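Sensor protein (Thermotoga maritima, PDB 3A0S) forms the PAS domain of the histidine kinase ThkA, a two-component sensor protein that probably uses ATP to phosphorylate a protein histidine. Local coordinates at residues Asn18-Ala21 / Glu22-Phe25; Leu27-Glu30 / Asn31-Arg35. All blocks are in the same frame, centred on the assembly; numbering follows the deposited sequence. Where two conformers were deposited one is given.

Contact 1: residues Asn18-Ala21 / Glu22-Phe25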
loop_
_atom_site.group_PDB
_atom_site.type_symbol
_atom_site.label_atom_id
_atom_site.label_comp_id
_atom_site.label_asym_id
_atom_site.label_seq_id
_atom_site.Cartn_x
_atom_site.Cartn_y
_atom_site.Cartn_z
ATOM N N ASN A 18 6.925 -0.572 6.567
ATOM C CA ASN A 18 7.282 -0.686 7.972
ATOM C C ASN A 18 7.798 -2.087 8.298
ATOM O O ASN A 18 7.871 -2.992 7.421
ATOM C CB ASN A 18 6.127 -0.256 8.912
ATOM C CG ASN A 18 4.989 -1.240 8.941
ATOM O OD1 ASN A 18 4.883 -2.162 8.117
ATOM N ND2 ASN A 18 4.097 -1.061 9.935
ATOM N N LYS A 19 8.199 -2.270 9.563
ATOM C CA LYS A 19 8.759 -3.533 9.968
ATOM C C LYS A 19 7.766 -4.698 9.858
ATOM O O LYS A 19 8.176 -5.809 9.539
ATOM C CB LYS A 19 9.375 -3.437 11.372
ATOM C CG LYS A 19 10.661 -2.610 11.396
ATOM C CD LYS A 19 11.916 -3.486 11.294
ATOM C CE LYS A 19 13.087 -2.688 10.695
ATOM N NZ LYS A 19 14.100 -3.596 10.078
ATOM N N LYS A 20 6.466 -4.443 10.040
ATOM C CA LYS A 20 5.437 -5.470 9.856
ATOM C C LYS A 20 5.360 -5.902 8.400
ATOM O O LYS A 20 5.190 -7.075 8.111
ATOM C CB LYS A 20 4.072 -5.013 10.396
ATOM C CG LYS A 20 4.042 -4.923 11.936
ATOM C CD LYS A 20 4.055 -6.316 12.611
ATOM C CE LYS A 20 3.936 -6.149 14.137
ATOM N NZ LYS A 20 2.585 -5.659 14.466
ATOM N N ALA A 21 5.497 -4.940 7.497
ATOM C CA ALA A 21 5.540 -5.286 6.063
ATOM C C ALA A 21 6.778 -6.108 5.713
ATOM O O ALA A 21 6.700 -7.070 4.945
ATOM C CB ALA A 21 5.448 -4.022 5.190
ATOM N N GLU A 22 7.897 -5.781 6.354
ATOM C CA GLU A 22 9.133 -6.595 6.204
ATOM C C GLU A 22 8.899 -8.033 6.645
ATOM O O GLU A 22 9.296 -8.977 5.949
ATOM C CB GLU A 22 10.303 -5.994 6.976
ATOM C CG GLU A 22 10.788 -4.662 6.430
ATOM C CD GLU A 22 11.967 -4.090 7.197
ATOM O OE1 GLU A 22 12.204 -4.570 8.326
ATOM O OE2 GLU A 22 12.647 -3.163 6.695
ATOM N N GLN A 23 8.263 -8.197 7.791
ATOM C CA GLN A 23 7.994 -9.518 8.356
ATOM C C GLN A 23 6.978 -10.309 7.540
ATOM O O GLN A 23 7.149 -11.525 7.341
ATOM C CB GLN A 23 7.545 -9.395 9.822
ATOM C CG GLN A 23 8.646 -8.859 10.733
ATOM C CD GLN A 23 8.142 -8.431 12.110
ATOM O OE1 GLN A 23 8.923 -7.966 12.951
ATOM N NE2 GLN A 23 6.843 -8.609 12.363
ATOM N N LEU A 24 5.969 -9.628 7.016
ATOM C CA LEU A 24 4.890 -10.264 6.300
ATOM C C LEU A 24 5.362 -10.671 4.917
ATOM O O LEU A 24 5.064 -11.783 4.426
ATOM C CB LEU A 24 3.690 -9.324 6.179
ATOM C CG LEU A 24 2.486 -9.921 5.459
ATOM C CD1 LEU A 24 2.019 -11.233 6.093
ATOM C CD2 LEU A 24 1.358 -8.902 5.384
ATOM N N PHE A 25 6.110 -9.780 4.267
ATOM C CA PHE A 25 6.443 -9.997 2.849
ATOM C C PHE A 25 7.879 -10.453 2.575
ATOM O O PHE A 25 8.198 -10.885 1.463
ATOM C CB PHE A 25 6.131 -8.727 2.074
ATOM C CG PHE A 25 4.680 -8.374 2.064
ATOM C CD1 PHE A 25 3.740 -9.258 1.520
ATOM C CD2 PHE A 25 4.256 -7.157 2.551
ATOM C CE1 PHE A 25 2.403 -8.927 1.477
ATOM C CE2 PHE A 25 2.911 -6.839 2.526
ATOM C CZ PHE A 25 1.983 -7.726 1.997
HETATM O O HOH W 1 15.197 -2.502 7.335
#
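Ala21 and Phe25 meet on the packed flank of the short helix 19-25, where Ala21 CB lies 4.3 Å from Phe25 CD2 and the Phe25 N-H binds Ala21 O. Ala21 O also sits 3.4 Å from Phe25 CD2, oblique to the ring. Leu24 lays its CD2 methyl over one face of that ring, offset toward the rim. Leu24 and Phe25 both press on Ile94 of strand 87-95, and Phe25 packs edge-to-face with both Phe43 and Phe67.

The first turn is closed by an N-cap: Asn18 OD1 accepts the Ala21 N-H at 2.9 Å, with the donor tilted 34° from the carbonyl plane. OD1 also takes the N-H of Ile5 while ND2 binds Thr3 O, so the cap ties the first helix after strand 14-17 of this PAS fold to the start of strand 4-9 and the residue just ahead of it.

The outer flank is looser and polar. A bend at chi2 (-96°) folds the Lys19 chain over toward the extended Glu22, and Lys19 NZ forms a salt bridge of 2.8 Å with Glu22 OE1 on its syn side. A water accepts from Lys19 NZ and donates to Glu22 OE2, closing a small ring around the ion pair. Separately, Lys20 CD passes Gln23 NE2 at 3.6 Å, a light touch between chains that cross obliquely, while Lys20 NZ reaches Glu2 O.

Contact 2: residues Leu27-Glu30 / Asn31-Arg35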
loop_
_atom_site.group_PDB
_atom_site.type_symbol
_atom_site.label_atom_id
_atom_site.label_comp_id
_atom_site.label_asym_id
_atom_site.label_seq_id
_atom_site.Cartn_x
_atom_site.Cartn_y
_atom_site.Cartn_z
ATOM N N LEU A 27 10.658 -8.673 2.493
ATOM C CA LEU A 27 11.453 -7.671 1.773
ATOM C C LEU A 27 11.823 -6.558 2.756
ATOM O O LEU A 27 10.951 -6.075 3.517
ATOM C CB LEU A 27 10.669 -7.084 0.576
ATOM C CG LEU A 27 10.145 -8.032 -0.528
ATOM C CD1 LEU A 27 9.294 -7.281 -1.538
ATOM C CD2 LEU A 27 11.284 -8.792 -1.237
ATOM N N LYS A 28 13.100 -6.158 2.747
ATOM C CA LYS A 28 13.544 -5.062 3.589
ATOM C C LYS A 28 13.125 -3.714 2.997
ATOM O O LYS A 28 13.096 -3.548 1.764
ATOM C CB LYS A 28 15.055 -5.123 3.781
ATOM C CG LYS A 28 15.462 -6.164 4.799
ATOM C CD LYS A 28 16.966 -6.364 4.784
ATOM C CE LYS A 28 17.388 -7.300 5.914
ATOM N NZ LYS A 28 18.870 -7.303 6.090
ATOM N N LYS A 29 12.826 -2.747 3.865
ATOM C CA LYS A 29 12.477 -1.413 3.414
ATOM C C LYS A 29 13.471 -0.828 2.408
ATOM O O LYS A 29 13.092 -0.245 1.400
ATOM C CB LYS A 29 12.299 -0.511 4.657
ATOM C CG LYS A 29 12.077 0.932 4.376
ATOM C CD LYS A 29 11.860 1.692 5.671
ATOM C CE LYS A 29 11.629 3.141 5.343
ATOM N NZ LYS A 29 11.639 3.967 6.577
ATOM N N GLU A 30 14.758 -0.989 2.690
ATOM C CA GLU A 30 15.775 -0.377 1.842
ATOM C C GLU A 30 15.804 -1.011 0.457
ATOM O O GLU A 30 16.279 -0.410 -0.518
ATOM C CB GLU A 30 17.143 -0.459 2.511
ATOM C CG GLU A 30 17.562 -1.867 2.879
ATOM C CD GLU A 30 17.230 -2.249 4.326
ATOM O OE1 GLU A 30 16.272 -1.693 4.953
ATOM O OE2 GLU A 30 17.976 -3.117 4.849
ATOM N N ASN A 31 15.261 -2.217 0.363
ATOM C CA ASN A 31 15.198 -2.893 -0.922
ATOM C C ASN A 31 14.001 -2.507 -1.801
ATOM O O ASN A 31 14.004 -2.788 -3.014
ATOM C CB ASN A 31 15.271 -4.402 -0.678
ATOM C CG ASN A 31 16.645 -4.827 -0.128
ATOM O OD1 ASN A 31 16.740 -5.718 0.702
ATOM N ND2 ASN A 31 17.694 -4.156 -0.572
ATOM N N VAL A 32 13.015 -1.825 -1.214
ATOM C CA VAL A 32 11.821 -1.452 -1.977
ATOM C C VAL A 32 11.560 0.063 -2.019
ATOM O O VAL A 32 10.823 0.567 -2.880
ATOM C CB VAL A 32 10.546 -2.201 -1.480
ATOM C CG1 VAL A 32 10.685 -3.724 -1.716
ATOM C CG2 VAL A 32 10.240 -1.877 -0.014
ATOM N N LEU A 33 12.152 0.803 -1.095
ATOM C CA LEU A 33 11.859 2.218 -1.032
ATOM C C LEU A 33 12.174 2.906 -2.347
ATOM O O LEU A 33 13.233 2.656 -2.942
ATOM C CB LEU A 33 12.733 2.813 0.063
ATOM C CG LEU A 33 12.358 4.202 0.536
ATOM C CD1 LEU A 33 11.058 4.226 1.329
ATOM C CD2 LEU A 33 13.500 4.712 1.401
ATOM N N GLY A 34 11.267 3.762 -2.810
ATOM C CA GLY A 34 11.468 4.484 -4.039
ATOM C C GLY A 34 10.968 3.772 -5.278
ATOM O O GLY A 34 10.848 4.386 -6.328
ATOM N N ARG A 35 10.669 2.489 -5.171
ATOM C CA ARG A 35 10.264 1.712 -6.348
ATOM C C ARG A 35 8.751 1.739 -6.528
ATOM O O ARG A 35 7.999 1.943 -5.547
ATOM C CB ARG A 35 10.751 0.276 -6.230
ATOM C CG ARG A 35 12.245 0.195 -5.979
ATOM C CD ARG A 35 12.712 -1.226 -5.846
ATOM N NE ARG A 35 14.156 -1.302 -5.583
ATOM C CZ ARG A 35 15.072 -1.356 -6.534
ATOM N NH1 ARG A 35 14.708 -1.339 -7.826
ATOM N NH2 ARG A 35 16.366 -1.457 -6.219
HETATM O O HOH W 2 14.678 -7.496 0.678
HETATM O O HOH W 3 14.956 0.317 -2.935
#
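With CG beside the backbone N (chi1 -67°), the Asn31 side chain runs alongside that of Lys28, pointing the same way, and its OD1 comes within 3.6 Å of Lys28 CB. From there Asn31 OD1 takes a hydrogen from a water at 2.7 Å, and this water in turn accepts the Lys28 N-H, so the amide oxygen is joined through solvent to the backbone at the start of the turn. Glu30, whose CG sits between its backbone N and carbonyl carbon, also runs beside Asn31, pointing the same way, its carboxylate turned 49° from the amide plane.

The inner face is apolar. Leu27 and Val32 cross at about a right angle, CD1 of Leu27 touching Val32 CG1 at 3.8 Å, and Val32 continues onto Ile14 and Trp17 of strand 14-17. The extended Lys29 chain lies beside Leu33, a loose pairing that is tentative because Leu33 adopts two conformers.

Two carbonyls organise the backbone. Lys29 O is gripped twice: Leu33 N arrives nearly in line with the C=O bond at 2.9 Å, whereas Val32 N stands well above the carbonyl plane. Lys28 O likewise receives Asn31 N from above its plane and Val32 N only weakly. This mixture of three- and four-residue spacings marks a short, weakly bonded helix. A second water donates to Glu30 O and Leu33 O and accepts from Arg35 NE, which also makes a weak bond to Asn31 O.

Arg35 N returns to Val32 O at 3.0 Å, closing a type II beta turn whose glycine, Gly34, has a positive phi of 89°; the whole is a single helical turn ended by a beta turn, one of the short connecting helices that follow the second strand of a PAS fold.

Contact 1 closes before contact 2 opens, and their centres lie about 11 Å apart on consecutive helices, 19-25 and 29-32, of the one PAS domain. Both helices follow strand 14-17, an outermost strand of the five-stranded antiparallel sheet: contact 1 packs toward strands 4-9, 70-80 and 87-95, contact 2 against strand 14-17 itself. Glu22 joins them. Its OE2 lies 2.9 Å from Lys29 N, a probable hydrogen bond to the start of the second helix, while Glu22 CG packs against Leu27 O. The carbonyl of Leu27 also accepts from Trp17 NE1, so the linker between the two helices is tied both to helix 19-25 and to the edge strand of the PAS domain.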